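Local coordinates for protein laccase (Botrytis aclada, PDB 3SQR) that uses bound copper ions to oxidise phenols such as hydroquinone, probably coupled to reduction of dioxygen to water, and probably helps degrade and detoxify lignin products, at residues Asp82-Ser87 and Ser241-Cys246; Phe473-Glu478 and Phe491-Pro496; Thr56-Val61 and Pro378-Asp383; Tyr451-Leu456 and Ala502-Asn507. One frame throughout, in Å; residues are numbered along the deposited sequence.

Contact 1 (Asp82-Ser87 and Ser241-Cys246)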
loop_
_atom_site.group_PDB
_atom_site.type_symbol
_atom_site.label_atom_id
_atom_site.label_comp_id
_atom_site.label_asym_id
_atom_site.label_seq_id
_atom_site.Cartn_x
_atom_site.Cartn_y
_atom_site.Cartn_z
ATOM N N ASP A 82 -0.171 -22.110 -2.783
ATOM C CA ASP A 82 0.574 -22.475 -3.991
ATOM C C ASP A 82 1.091 -23.902 -3.946
ATOM O O ASP A 82 2.075 -24.203 -4.610
ATOM C CB ASP A 82 1.762 -21.526 -4.236
ATOM C CG ASP A 82 2.788 -21.588 -3.138
ATOM O OD1 ASP A 82 2.540 -22.232 -2.114
ATOM O OD2 ASP A 82 3.855 -20.956 -3.213
ATOM N N GLY A 83 0.394 -24.768 -3.230
ATOM C CA GLY A 83 0.847 -26.146 -3.050
ATOM C C GLY A 83 1.904 -26.301 -1.989
ATOM O O GLY A 83 2.387 -27.403 -1.808
ATOM N N TYR A 84 2.315 -25.223 -1.303
ATOM C CA TYR A 84 3.202 -25.307 -0.179
ATOM C C TYR A 84 2.546 -24.829 1.080
ATOM O O TYR A 84 2.081 -23.685 1.194
ATOM C CB TYR A 84 4.503 -24.465 -0.426
ATOM C CG TYR A 84 5.582 -24.796 0.562
ATOM C CD1 TYR A 84 5.540 -24.305 1.847
ATOM C CD2 TYR A 84 6.641 -25.691 0.220
ATOM C CE1 TYR A 84 6.472 -24.610 2.752
ATOM C CE2 TYR A 84 7.581 -26.060 1.196
ATOM C CZ TYR A 84 7.510 -25.509 2.428
ATOM O OH TYR A 84 8.341 -25.793 3.487
ATOM N N THR A 85 2.532 -25.673 2.098
ATOM C CA THR A 85 1.808 -25.411 3.301
ATOM C C THR A 85 2.715 -24.713 4.278
ATOM O O THR A 85 3.864 -25.161 4.545
ATOM C CB THR A 85 1.249 -26.738 3.944
ATOM O OG1 THR A 85 0.426 -27.407 2.962
ATOM C CG2 THR A 85 0.498 -26.457 5.135
ATOM N N ARG A 86 2.223 -23.600 4.787
ATOM C CA ARG A 86 2.992 -22.772 5.718
ATOM C C ARG A 86 2.149 -21.976 6.625
ATOM O O ARG A 86 0.937 -21.850 6.413
ATOM C CB ARG A 86 3.941 -21.834 4.924
ATOM C CG ARG A 86 3.272 -21.034 3.823
ATOM C CD ARG A 86 4.059 -19.720 3.573
ATOM N NE ARG A 86 3.978 -18.829 4.710
ATOM C CZ ARG A 86 4.402 -17.562 4.742
ATOM N NH1 ARG A 86 4.962 -17.010 3.673
ATOM N NH2 ARG A 86 4.273 -16.868 5.858
ATOM N N SER A 87 2.802 -21.387 7.633
ATOM C CA SER A 87 2.139 -20.526 8.557
ATOM C C SER A 87 1.750 -19.238 7.808
ATOM O O SER A 87 2.360 -18.846 6.810
ATOM C CB SER A 87 3.033 -20.151 9.720
ATOM O OG SER A 87 4.147 -19.336 9.288
ATOM N N SER A 241 10.440 -32.519 -4.602
ATOM C CA SER A 241 10.674 -32.073 -3.205
ATOM C C SER A 241 10.629 -33.133 -2.123
ATOM O O SER A 241 9.802 -34.003 -2.149
ATOM C CB SER A 241 9.656 -31.001 -2.777
ATOM O OG SER A 241 9.871 -30.675 -1.399
ATOM N N THR A 242 11.452 -32.923 -1.105
ATOM C CA THR A 242 11.571 -33.753 0.084
ATOM C C THR A 242 10.842 -33.162 1.303
ATOM O O THR A 242 10.868 -33.711 2.442
ATOM C CB THR A 242 13.094 -33.861 0.399
ATOM O OG1 THR A 242 13.519 -35.176 0.047
ATOM C CG2 THR A 242 13.441 -33.509 1.843
ATOM N N ASP A 243 10.231 -31.998 1.078
ATOM C CA ASP A 243 9.667 -31.211 2.153
ATOM C C ASP A 243 8.220 -31.666 2.233
ATOM O O ASP A 243 7.518 -31.605 1.227
ATOM C CB ASP A 243 9.741 -29.704 1.828
ATOM C CG ASP A 243 9.290 -28.860 2.968
ATOM O OD1 ASP A 243 8.402 -29.291 3.716
ATOM O OD2 ASP A 243 9.873 -27.776 3.168
ATOM N N PRO A 244 7.808 -32.189 3.393
ATOM C CA PRO A 244 6.438 -32.673 3.503
ATOM C C PRO A 244 5.394 -31.571 3.173
ATOM O O PRO A 244 4.308 -31.861 2.663
ATOM C CB PRO A 244 6.351 -33.155 4.968
ATOM C CG PRO A 244 7.457 -32.481 5.700
ATOM C CD PRO A 244 8.543 -32.317 4.672
ATOM N N ASN A 245 5.771 -30.318 3.424
ATOM C CA ASN A 245 4.868 -29.208 3.215
ATOM C C ASN A 245 4.693 -28.877 1.775
ATOM O O ASN A 245 3.783 -28.128 1.464
ATOM C CB ASN A 245 5.406 -27.968 3.907
ATOM C CG ASN A 245 5.271 -28.014 5.378
ATOM O OD1 ASN A 245 4.354 -28.587 5.914
ATOM N ND2 ASN A 245 6.168 -27.349 6.045
ATOM N N CYS A 246 5.587 -29.342 0.914
ATOM C CA CYS A 246 5.449 -29.176 -0.516
ATOM C C CYS A 246 4.480 -30.231 -1.045
ATOM O O CYS A 246 4.857 -31.191 -1.741
ATOM C CB CYS A 246 6.821 -29.160 -1.232
ATOM S SG CYS A 246 6.924 -28.191 -2.693
#
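Y84 and D243 both turn CG away from the backbone N (chi1 -166° and -174°), which lays the phenol beside the 241-246 loop and holds the carboxylate out to its end. The Y84 OH donates to D243 OD2 over a short 2.5 Å, arriving from above a carboxylate plane that stands nearly perpendicular to the ring. Aspartate suits this place because its other oxygen, OD1, takes the backbone N of N245 in an Asx turn, bracing the type I turn D243-C246. N245 lays its CB over one face of the Y84 ring, 3.9 Å from the centroid, a CH-pi contact. Its carbonyl O accepts the T85 N at 2.8 Å in a nearly straight bond. C246 CB touches Y84 CD2 at 3.8 Å, and its sulfur, tied to C238, lies at the ring edge. Before the tyrosine, G83 has a positive phi that glycine adopts easily, while D82 OD1 accepts from the Y84 N in a second Asx turn. Strand 86-91, which begins here, is outermost in its four-stranded sheet; the partner loop runs between strands 227-230 and 254-256, and H207, just beyond strand 195-205, stacks with Y84.

Contact 2 (Phe473-Glu478 and Phe491-Pro496)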
loop_
_atom_site.group_PDB
_atom_site.type_symbol
_atom_site.label_atom_id
_atom_site.label_comp_id
_atom_site.label_asym_id
_atom_site.label_seq_id
_atom_site.Cartn_x
_atom_site.Cartn_y
_atom_site.Cartn_z
ATOM N N PHE A 473 1.140 15.318 -4.293
ATOM C CA PHE A 473 1.271 15.708 -5.690
ATOM C C PHE A 473 2.703 15.454 -6.069
ATOM O O PHE A 473 3.630 15.880 -5.351
ATOM C CB PHE A 473 0.993 17.209 -5.765
ATOM C CG PHE A 473 -0.423 17.594 -5.485
ATOM C CD1 PHE A 473 -0.997 17.512 -4.242
ATOM C CD2 PHE A 473 -1.214 18.084 -6.518
ATOM C CE1 PHE A 473 -2.333 17.937 -4.035
ATOM C CE2 PHE A 473 -2.497 18.500 -6.288
ATOM C CZ PHE A 473 -3.051 18.407 -5.099
ATOM N N ILE A 474 2.913 14.697 -7.137
ATOM C CA ILE A 474 4.264 14.396 -7.578
ATOM C C ILE A 474 4.760 15.581 -8.419
ATOM O O ILE A 474 4.519 15.629 -9.620
ATOM C CB ILE A 474 4.300 13.139 -8.363
ATOM C CG1 ILE A 474 3.670 11.972 -7.575
ATOM C CG2 ILE A 474 5.745 12.848 -8.788
ATOM C CD1 ILE A 474 3.848 10.583 -8.310
ATOM N N VAL A 475 5.361 16.543 -7.752
ATOM C CA VAL A 475 5.854 17.736 -8.460
ATOM C C VAL A 475 7.157 17.448 -9.252
ATOM O O VAL A 475 7.467 18.101 -10.253
ATOM C CB VAL A 475 5.905 18.950 -7.581
ATOM C CG1 VAL A 475 4.418 19.172 -6.974
ATOM C CG2 VAL A 475 6.976 18.934 -6.510
ATOM N N ALA A 476 7.852 16.406 -8.849
ATOM C CA ALA A 476 9.053 15.936 -9.559
ATOM C C ALA A 476 9.348 14.502 -9.139
ATOM O O ALA A 476 9.310 14.143 -7.966
ATOM C CB ALA A 476 10.264 16.818 -9.208
ATOM N N GLN A 477 9.701 13.693 -10.099
ATOM C CA GLN A 477 10.132 12.339 -9.783
ATOM C C GLN A 477 11.257 12.127 -10.798
ATOM O O GLN A 477 11.019 11.858 -11.977
ATOM C CB GLN A 477 8.953 11.400 -9.961
ATOM C CG GLN A 477 9.299 9.956 -9.676
ATOM C CD GLN A 477 8.183 9.031 -9.919
ATOM O OE1 GLN A 477 7.594 8.989 -10.991
ATOM N NE2 GLN A 477 7.853 8.247 -8.874
ATOM N N GLU A 478 12.461 12.357 -10.343
ATOM C CA GLU A 478 13.593 12.572 -11.226
ATOM C C GLU A 478 14.748 11.674 -10.910
ATOM O O GLU A 478 15.141 11.518 -9.728
ATOM C CB GLU A 478 14.074 14.026 -11.097
ATOM C CG GLU A 478 13.028 15.047 -11.505
ATOM C CD GLU A 478 12.725 15.080 -12.980
ATOM O OE1 GLU A 478 13.648 14.798 -13.754
ATOM O OE2 GLU A 478 11.561 15.389 -13.345
ATOM N N PHE A 491 9.787 21.884 -10.894
ATOM C CA PHE A 491 8.577 21.244 -10.327
ATOM C C PHE A 491 7.363 21.526 -11.171
ATOM O O PHE A 491 7.174 22.670 -11.662
ATOM C CB PHE A 491 8.273 21.805 -8.941
ATOM C CG PHE A 491 9.238 21.432 -7.895
ATOM C CD1 PHE A 491 10.202 20.421 -8.111
ATOM C CD2 PHE A 491 9.171 22.039 -6.640
ATOM C CE1 PHE A 491 11.053 20.071 -7.130
ATOM C CE2 PHE A 491 10.038 21.667 -5.653
ATOM C CZ PHE A 491 11.006 20.691 -5.904
ATOM N N ASN A 492 6.519 20.513 -11.346
ATOM C CA ASN A 492 5.234 20.705 -11.959
ATOM C C ASN A 492 4.185 20.883 -10.869
ATOM O O ASN A 492 3.853 19.945 -10.143
ATOM C CB ASN A 492 4.911 19.528 -12.851
ATOM C CG ASN A 492 3.535 19.592 -13.491
ATOM O OD1 ASN A 492 3.036 18.555 -13.940
ATOM N ND2 ASN A 492 2.930 20.781 -13.579
ATOM N N LEU A 493 3.638 22.101 -10.775
ATOM C CA LEU A 493 2.649 22.432 -9.751
ATOM C C LEU A 493 1.218 22.447 -10.242
ATOM O O LEU A 493 0.284 22.588 -9.443
ATOM C CB LEU A 493 3.010 23.793 -9.105
ATOM C CG LEU A 493 4.429 23.905 -8.561
ATOM C CD1 LEU A 493 4.716 25.361 -8.102
ATOM C CD2 LEU A 493 4.745 22.949 -7.388
ATOM N N VAL A 494 1.053 22.232 -11.529
ATOM C CA VAL A 494 -0.222 22.294 -12.193
ATOM C C VAL A 494 -0.744 20.914 -12.537
ATOM O O VAL A 494 -0.276 20.234 -13.506
ATOM C CB VAL A 494 -0.156 23.091 -13.523
ATOM C CG1 VAL A 494 -1.529 23.155 -14.098
ATOM C CG2 VAL A 494 0.389 24.505 -13.230
ATOM N N ASN A 495 -1.703 20.506 -11.733
ATOM C CA ASN A 495 -2.259 19.169 -11.796
ATOM C C ASN A 495 -1.220 18.059 -12.080
ATOM O O ASN A 495 -1.402 17.290 -13.019
ATOM C CB ASN A 495 -3.395 19.071 -12.809
ATOM C CG ASN A 495 -4.280 17.890 -12.561
ATOM O OD1 ASN A 495 -4.479 17.503 -11.387
ATOM N ND2 ASN A 495 -4.831 17.303 -13.634
ATOM N N PRO A 496 -0.189 17.944 -11.243
ATOM C CA PRO A 496 0.734 16.837 -11.418
ATOM C C PRO A 496 0.084 15.525 -10.937
ATOM O O PRO A 496 -1.024 15.538 -10.436
ATOM C CB PRO A 496 1.879 17.212 -10.531
ATOM C CG PRO A 496 1.223 17.961 -9.436
ATOM C CD PRO A 496 0.153 18.733 -10.060
#
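The F491 ring carries V475 CG2 on one face, 3.8 Å from the centroid in a CH-pi contact, while A476 CB approaches it obliquely, 3.8 Å from CD1. F473 is met differently: P496 CG sits at its edge, in the ring plane, 3.8 Å from CD2, and W448 pairs with this ring edge-to-face. Phenylalanine suits both places: F491 offers a methyl its broad apolar face, F473 offers P496 CG its apolar rim. V475 divides its branches between neighbours. Its chi1 of -56° puts CG1 anti to the carbonyl carbon, where it meets L493 CD2 at 3.8 Å, and CG2 between backbone N and carbonyl carbon, facing F491. The loop before strand 498-499 packs here on strand 472-478, in a sheet of the third cupredoxin domain. The backbone is irregular: I474 centres an inverse gamma turn, and V475 and A476 face A511 of strand 509-515, a classic beta bulge at the point where the strand turns a corner. At the bulge V475 O accepts the N492 N at 2.8 Å, on a lone pair and almost straight (169°). F491 CA adds a CA-H...O contact to the same oxygen. N492 O is buried without a hydrogen-bond partner and has the V475 CA 3.4 Å away. P496, with no N-H to satisfy, presses its CB against I474 O at 3.2 Å, and Y387 and L389 of strand 387-398 also touch F491.

Contact 3 (Thr56-Val61 and Pro378-Asp383)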
loop_
_atom_site.group_PDB
_atom_site.type_symbol
_atom_site.label_atom_id
_atom_site.label_comp_id
_atom_site.label_asym_id
_atom_site.label_seq_id
_atom_site.Cartn_x
_atom_site.Cartn_y
_atom_site.Cartn_z
ATOM N N THR A 56 -16.722 15.787 -8.580
ATOM C CA THR A 56 -16.812 16.209 -7.209
ATOM C C THR A 56 -15.446 16.275 -6.550
ATOM O O THR A 56 -14.648 15.337 -6.694
ATOM C CB THR A 56 -17.737 15.285 -6.418
ATOM O OG1 THR A 56 -19.027 15.256 -7.059
ATOM C CG2 THR A 56 -17.849 15.727 -4.936
ATOM N N ASN A 57 -15.159 17.367 -5.835
ATOM C CA ASN A 57 -13.917 17.444 -5.104
ATOM C C ASN A 57 -14.067 16.683 -3.798
ATOM O O ASN A 57 -14.547 17.200 -2.822
ATOM C CB ASN A 57 -13.467 18.890 -4.853
ATOM C CG ASN A 57 -12.080 18.953 -4.217
ATOM O OD1 ASN A 57 -11.739 18.075 -3.465
ATOM N ND2 ASN A 57 -11.311 20.011 -4.461
ATOM N N TRP A 58 -13.636 15.411 -3.797
ATOM C CA TRP A 58 -13.775 14.565 -2.634
ATOM C C TRP A 58 -12.880 14.902 -1.466
ATOM O O TRP A 58 -13.080 14.355 -0.403
ATOM C CB TRP A 58 -13.622 13.085 -3.004
ATOM C CG TRP A 58 -12.202 12.739 -3.363
ATOM C CD1 TRP A 58 -11.261 12.254 -2.523
ATOM C CD2 TRP A 58 -11.593 12.807 -4.660
ATOM N NE1 TRP A 58 -10.082 12.041 -3.190
ATOM C CE2 TRP A 58 -10.270 12.337 -4.518
ATOM C CE3 TRP A 58 -12.039 13.203 -5.926
ATOM C CZ2 TRP A 58 -9.375 12.296 -5.578
ATOM C CZ3 TRP A 58 -11.144 13.155 -6.986
ATOM C CH2 TRP A 58 -9.828 12.691 -6.799
ATOM N N TYR A 59 -11.909 15.812 -1.666
ATOM C CA TYR A 59 -11.151 16.328 -0.556
ATOM C C TYR A 59 -12.011 17.286 0.262
ATOM O O TYR A 59 -11.651 17.535 1.414
ATOM C CB TYR A 59 -9.863 17.056 -0.998
ATOM C CG TYR A 59 -8.945 16.164 -1.809
ATOM C CD1 TYR A 59 -8.110 15.272 -1.182
ATOM C CD2 TYR A 59 -9.001 16.179 -3.210
ATOM C CE1 TYR A 59 -7.288 14.403 -1.919
ATOM C CE2 TYR A 59 -8.222 15.356 -3.949
ATOM C CZ TYR A 59 -7.364 14.454 -3.313
ATOM O OH TYR A 59 -6.623 13.610 -4.139
ATOM N N ASP A 60 -12.991 17.906 -0.386
ATOM C CA ASP A 60 -13.787 18.951 0.222
ATOM C C ASP A 60 -15.212 18.556 0.505
ATOM O O ASP A 60 -15.823 19.161 1.371
ATOM C CB ASP A 60 -13.794 20.184 -0.691
ATOM C CG ASP A 60 -12.416 20.830 -0.840
ATOM O OD1 ASP A 60 -11.482 20.570 -0.024
ATOM O OD2 ASP A 60 -12.277 21.621 -1.804
ATOM N N VAL A 61 -15.765 17.598 -0.257
ATOM C CA VAL A 61 -17.205 17.233 -0.263
ATOM C C VAL A 61 -17.300 15.721 -0.071
ATOM O O VAL A 61 -16.523 15.010 -0.699
ATOM C CB VAL A 61 -17.827 17.635 -1.630
ATOM C CG1 VAL A 61 -19.253 17.120 -1.801
ATOM C CG2 VAL A 61 -17.819 19.185 -1.771
ATOM N N PRO A 378 -4.657 13.462 -12.938
ATOM C CA PRO A 378 -5.886 13.375 -12.186
ATOM C C PRO A 378 -7.020 13.998 -12.970
ATOM O O PRO A 378 -6.849 15.058 -13.611
ATOM C CB PRO A 378 -5.570 14.144 -10.893
ATOM C CG PRO A 378 -4.070 13.981 -10.770
ATOM C CD PRO A 378 -3.602 14.141 -12.191
ATOM N N HIS A 379 -8.152 13.334 -12.930
ATOM C CA HIS A 379 -9.327 13.830 -13.596
ATOM C C HIS A 379 -9.793 15.108 -12.914
ATOM O O HIS A 379 -10.143 16.104 -13.596
ATOM C CB HIS A 379 -10.460 12.812 -13.570
ATOM C CG HIS A 379 -11.732 13.390 -14.071
ATOM N ND1 HIS A 379 -12.101 13.292 -15.397
ATOM C CD2 HIS A 379 -12.654 14.186 -13.476
ATOM C CE1 HIS A 379 -13.227 13.971 -15.588
ATOM N NE2 HIS A 379 -13.585 14.524 -14.444
ATOM N N LEU A 380 -9.919 15.045 -11.590
ATOM C CA LEU A 380 -10.102 16.241 -10.802
ATOM C C LEU A 380 -8.794 17.019 -10.685
ATOM O O LEU A 380 -7.850 16.656 -9.910
ATOM C CB LEU A 380 -10.673 15.915 -9.417
ATOM C CG LEU A 380 -10.937 17.134 -8.537
ATOM C CD1 LEU A 380 -12.328 17.669 -8.697
ATOM C CD2 LEU A 380 -10.696 16.735 -7.054
ATOM N N ALA A 381 -8.682 18.076 -11.480
ATOM C CA ALA A 381 -7.447 18.818 -11.589
ATOM C C ALA A 381 -7.240 19.726 -10.393
ATOM O O ALA A 381 -8.134 20.501 -10.007
ATOM C CB ALA A 381 -7.445 19.708 -12.911
ATOM N N LEU A 382 -6.074 19.619 -9.773
ATOM C CA LEU A 382 -5.736 20.471 -8.628
ATOM C C LEU A 382 -4.321 20.921 -8.766
ATOM O O LEU A 382 -3.432 20.179 -9.286
ATOM C CB LEU A 382 -5.920 19.684 -7.305
ATOM C CG LEU A 382 -7.333 19.144 -6.990
ATOM C CD1 LEU A 382 -7.205 18.248 -5.753
ATOM C CD2 LEU A 382 -8.329 20.255 -6.772
ATOM N N ASP A 383 -4.074 22.111 -8.240
ATOM C CA ASP A 383 -2.758 22.706 -8.254
ATOM C C ASP A 383 -2.168 22.914 -6.901
ATOM O O ASP A 383 -2.874 23.126 -5.914
ATOM C CB ASP A 383 -2.796 24.076 -8.957
ATOM C CG ASP A 383 -3.229 23.971 -10.406
ATOM O OD1 ASP A 383 -3.193 22.887 -11.031
ATOM O OD2 ASP A 383 -3.611 25.018 -10.953
#
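L380 and W58 make the tight part of this contact between the loop after strand 52-53 and the one leading to strand 387-398, their side chains sliding past each other in opposite directions. L380 CD2 comes within 3.6 Å of W58 CZ3, and L380 CB touches the same ring atom. L380 CD2 also lies 3.8 Å from N57 CA and points at the edge of the Y59 ring, so three consecutive residues surround one leucine branch. The indole can lie there because its CG sits between backbone N and carbonyl carbon (chi1 71°). Y59 CE2 lies over one face of the indole, 3.5 Å above its plane, and V293 and P294 of strand 293-300 help bury W58. L380 chi2, at 91°, is about 30° off a staggered value, possibly to fit this site.

Towards D60 and D383, exposed where W58 is buried, the packing thins. L382 rests CD1 on Y59 CE2 at 3.6 Å, and its CD2 lies 3.8 Å from N57 ND2. Leucine suits both positions, since its two methyls can reach separate neighbours.

No hydrogen bond passes directly between 56-61 and 378-383, though H379 NE2 bonds to D55 OD1 just before the first segment. N57 uses its OD1 and carbonyl O within its own turn: OD1 takes the Y59 N at 2.9 Å, an Asx turn, and the carbonyl accepts from D60 N and V61 N. The chemistry is consistent with the two segments meeting through apolar burial, with H379-D55 and R498, which holds L380 O and, with D471, Y59 OH, adding polar links.

Contact 4 (Tyr451-Leu456 and Ala502-Asn507)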
loop_
_atom_site.group_PDB
_atom_site.type_symbol
_atom_site.label_atom_id
_atom_site.label_comp_id
_atom_site.label_asym_id
_atom_site.label_seq_id
_atom_site.Cartn_x
_atom_site.Cartn_y
_atom_site.Cartn_z
ATOM N N TYR A 451 7.900 18.248 -0.092
ATOM C CA TYR A 451 8.818 17.414 0.618
ATOM C C TYR A 451 9.651 16.735 -0.443
ATOM O O TYR A 451 9.124 16.066 -1.359
ATOM C CB TYR A 451 8.079 16.362 1.455
ATOM C CG TYR A 451 8.977 15.408 2.154
ATOM C CD1 TYR A 451 9.723 15.789 3.255
ATOM C CD2 TYR A 451 9.069 14.075 1.741
ATOM C CE1 TYR A 451 10.520 14.898 3.911
ATOM C CE2 TYR A 451 9.888 13.193 2.393
ATOM C CZ TYR A 451 10.607 13.600 3.480
ATOM O OH TYR A 451 11.424 12.694 4.125
ATOM N N VAL A 452 10.955 16.965 -0.372
ATOM C CA VAL A 452 11.886 16.389 -1.341
ATOM C C VAL A 452 12.671 15.328 -0.595
ATOM O O VAL A 452 13.314 15.599 0.376
ATOM C CB VAL A 452 12.898 17.442 -1.949
ATOM C CG1 VAL A 452 13.884 16.717 -2.895
ATOM C CG2 VAL A 452 12.186 18.499 -2.787
ATOM N N ILE A 453 12.629 14.106 -1.099
ATOM C CA ILE A 453 13.395 13.064 -0.500
ATOM C C ILE A 453 14.383 12.602 -1.579
ATOM O O ILE A 453 14.021 12.345 -2.724
ATOM C CB ILE A 453 12.522 11.905 0.032
ATOM C CG1 ILE A 453 13.424 10.869 0.715
ATOM C CG2 ILE A 453 11.597 11.353 -1.063
ATOM C CD1 ILE A 453 12.677 9.857 1.573
ATOM N N GLU A 454 15.637 12.613 -1.186
ATOM C CA GLU A 454 16.761 12.325 -2.052
ATOM C C GLU A 454 17.362 11.008 -1.742
ATOM O O GLU A 454 17.573 10.643 -0.578
ATOM C CB GLU A 454 17.856 13.366 -1.834
ATOM C CG GLU A 454 17.449 14.760 -2.126
ATOM C CD GLU A 454 18.653 15.668 -1.969
ATOM O OE1 GLU A 454 19.700 15.344 -2.573
ATOM O OE2 GLU A 454 18.532 16.656 -1.212
ATOM N N ASP A 455 17.673 10.283 -2.777
ATOM C CA ASP A 455 18.421 9.038 -2.589
ATOM C C ASP A 455 19.914 9.319 -2.662
ATOM O O ASP A 455 20.435 9.408 -3.755
ATOM C CB ASP A 455 18.063 8.052 -3.703
ATOM C CG ASP A 455 18.762 6.657 -3.518
ATOM O OD1 ASP A 455 19.441 6.519 -2.515
ATOM O OD2 ASP A 455 18.629 5.771 -4.379
ATOM N N LEU A 456 20.594 9.319 -1.529
ATOM C CA LEU A 456 22.041 9.517 -1.478
ATOM C C LEU A 456 22.679 8.210 -1.074
ATOM O O LEU A 456 23.781 8.211 -0.553
ATOM C CB LEU A 456 22.424 10.630 -0.477
ATOM C CG LEU A 456 21.861 12.048 -0.722
ATOM C CD1 LEU A 456 22.627 13.106 0.114
ATOM C CD2 LEU A 456 21.856 12.474 -2.180
ATOM N N ALA A 502 4.531 6.616 -4.226
ATOM C CA ALA A 502 5.303 6.950 -5.425
ATOM C C ALA A 502 6.772 6.651 -5.202
ATOM O O ALA A 502 7.305 6.761 -4.092
ATOM C CB ALA A 502 5.103 8.449 -5.776
ATOM N N ALA A 503 7.422 6.261 -6.265
ATOM C CA ALA A 503 8.803 5.854 -6.226
ATOM C C ALA A 503 9.747 6.999 -6.001
ATOM O O ALA A 503 9.661 8.020 -6.694
ATOM C CB ALA A 503 9.179 5.145 -7.547
ATOM N N LEU A 504 10.625 6.827 -5.031
ATOM C CA LEU A 504 11.873 7.594 -4.975
ATOM C C LEU A 504 12.805 6.941 -5.999
ATOM O O LEU A 504 13.264 5.818 -5.808
ATOM C CB LEU A 504 12.502 7.525 -3.610
ATOM C CG LEU A 504 13.958 7.941 -3.462
ATOM C CD1 LEU A 504 14.168 9.364 -3.954
ATOM C CD2 LEU A 504 14.352 7.750 -1.980
ATOM N N PRO A 505 13.101 7.656 -7.081
ATOM C CA PRO A 505 13.964 7.006 -8.096
ATOM C C PRO A 505 15.325 6.697 -7.582
ATOM O O PRO A 505 15.909 7.498 -6.943
ATOM C CB PRO A 505 14.057 8.064 -9.198
ATOM C CG PRO A 505 12.753 8.824 -9.055
ATOM C CD PRO A 505 12.633 8.960 -7.555
ATOM N N GLY A 506 15.864 5.540 -7.972
ATOM C CA GLY A 506 17.177 5.157 -7.593
ATOM C C GLY A 506 18.176 6.210 -8.051
ATOM O O GLY A 506 18.193 6.583 -9.227
ATOM N N ASN A 507 18.909 6.681 -7.053
ATOM C CA ASN A 507 19.936 7.752 -7.135
ATOM C C ASN A 507 19.354 9.088 -7.543
ATOM O O ASN A 507 20.103 10.000 -7.933
ATOM C CB ASN A 507 21.046 7.328 -8.107
ATOM C CG ASN A 507 21.787 6.097 -7.619
ATOM O OD1 ASN A 507 22.048 5.953 -6.430
ATOM N ND2 ASN A 507 22.143 5.197 -8.536
HETATM O O HOH W 1 22.529 7.807 -4.583
HETATM O O HOH W 2 20.539 11.702 -5.508
#
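I453 reaches L504 first: its CG1 lies 4.2 Å from L504 CD2, and its carbonyl O is touched by L504 CD1 at 3.2 Å. A branched aliphatic residue suits this buried strand position, where L504 supplies two methyls. E454 turns its side chain away, to a weak bond with Q393, as alternation along a strand requires. D455 comes back towards the second segment, and L504 CD2 packs on its CB at 4.1 Å. With CG trans to the backbone N (chi1 -176°), the carboxylate extends to the turn after strand 501-504. There OD2 accepts the N507 N at 2.8 Å; the bond is almost straight (170°), although the donor stands above the carboxylate plane. The other oxygen, OD1, accepts from T457 OG1. N507 has a positive phi (63°), which asparagine tolerates well. Two waters donate to D455 O and onward, one to N507 OD1, the other weakly to N507 O. Strands 448-455 and 501-504 belong to the two facing sheets of a cupredoxin sandwich, and the axes of 451-455 and 502-504 approach to 8.7 Å. L504 also lies about 4 Å, side chain to side chain, from H463, a ligand of the type 1 copper. The chemistry implies an apolar seam between the sheets beside that copper site, closed at its end by a buried carboxylate whose two donors would favour the charged form.

How the contacts relate
Contact 3 spans most of the chain, and contact 1 forms within that span; contacts 4 and 2 follow, with both segments of contact 2 between those of contact 4. Contacts 2 and 4 share the sheet holding strands 448-455 and 472-478; their centres are 13 Å apart, and Q477 NE2 bonds to A503 O. Contact 3 lies 16 Å, centre to centre, from contact 2, and N495 ties them through D383 and P378. Contact 1, its centre 39 to 48 Å from the others, joins the first two domains. Contacts 2 and 4 lie within the third cupredoxin domain, which holds the type 1 copper, and contact 3 ties a loop near the N-terminus to the chain leading into it.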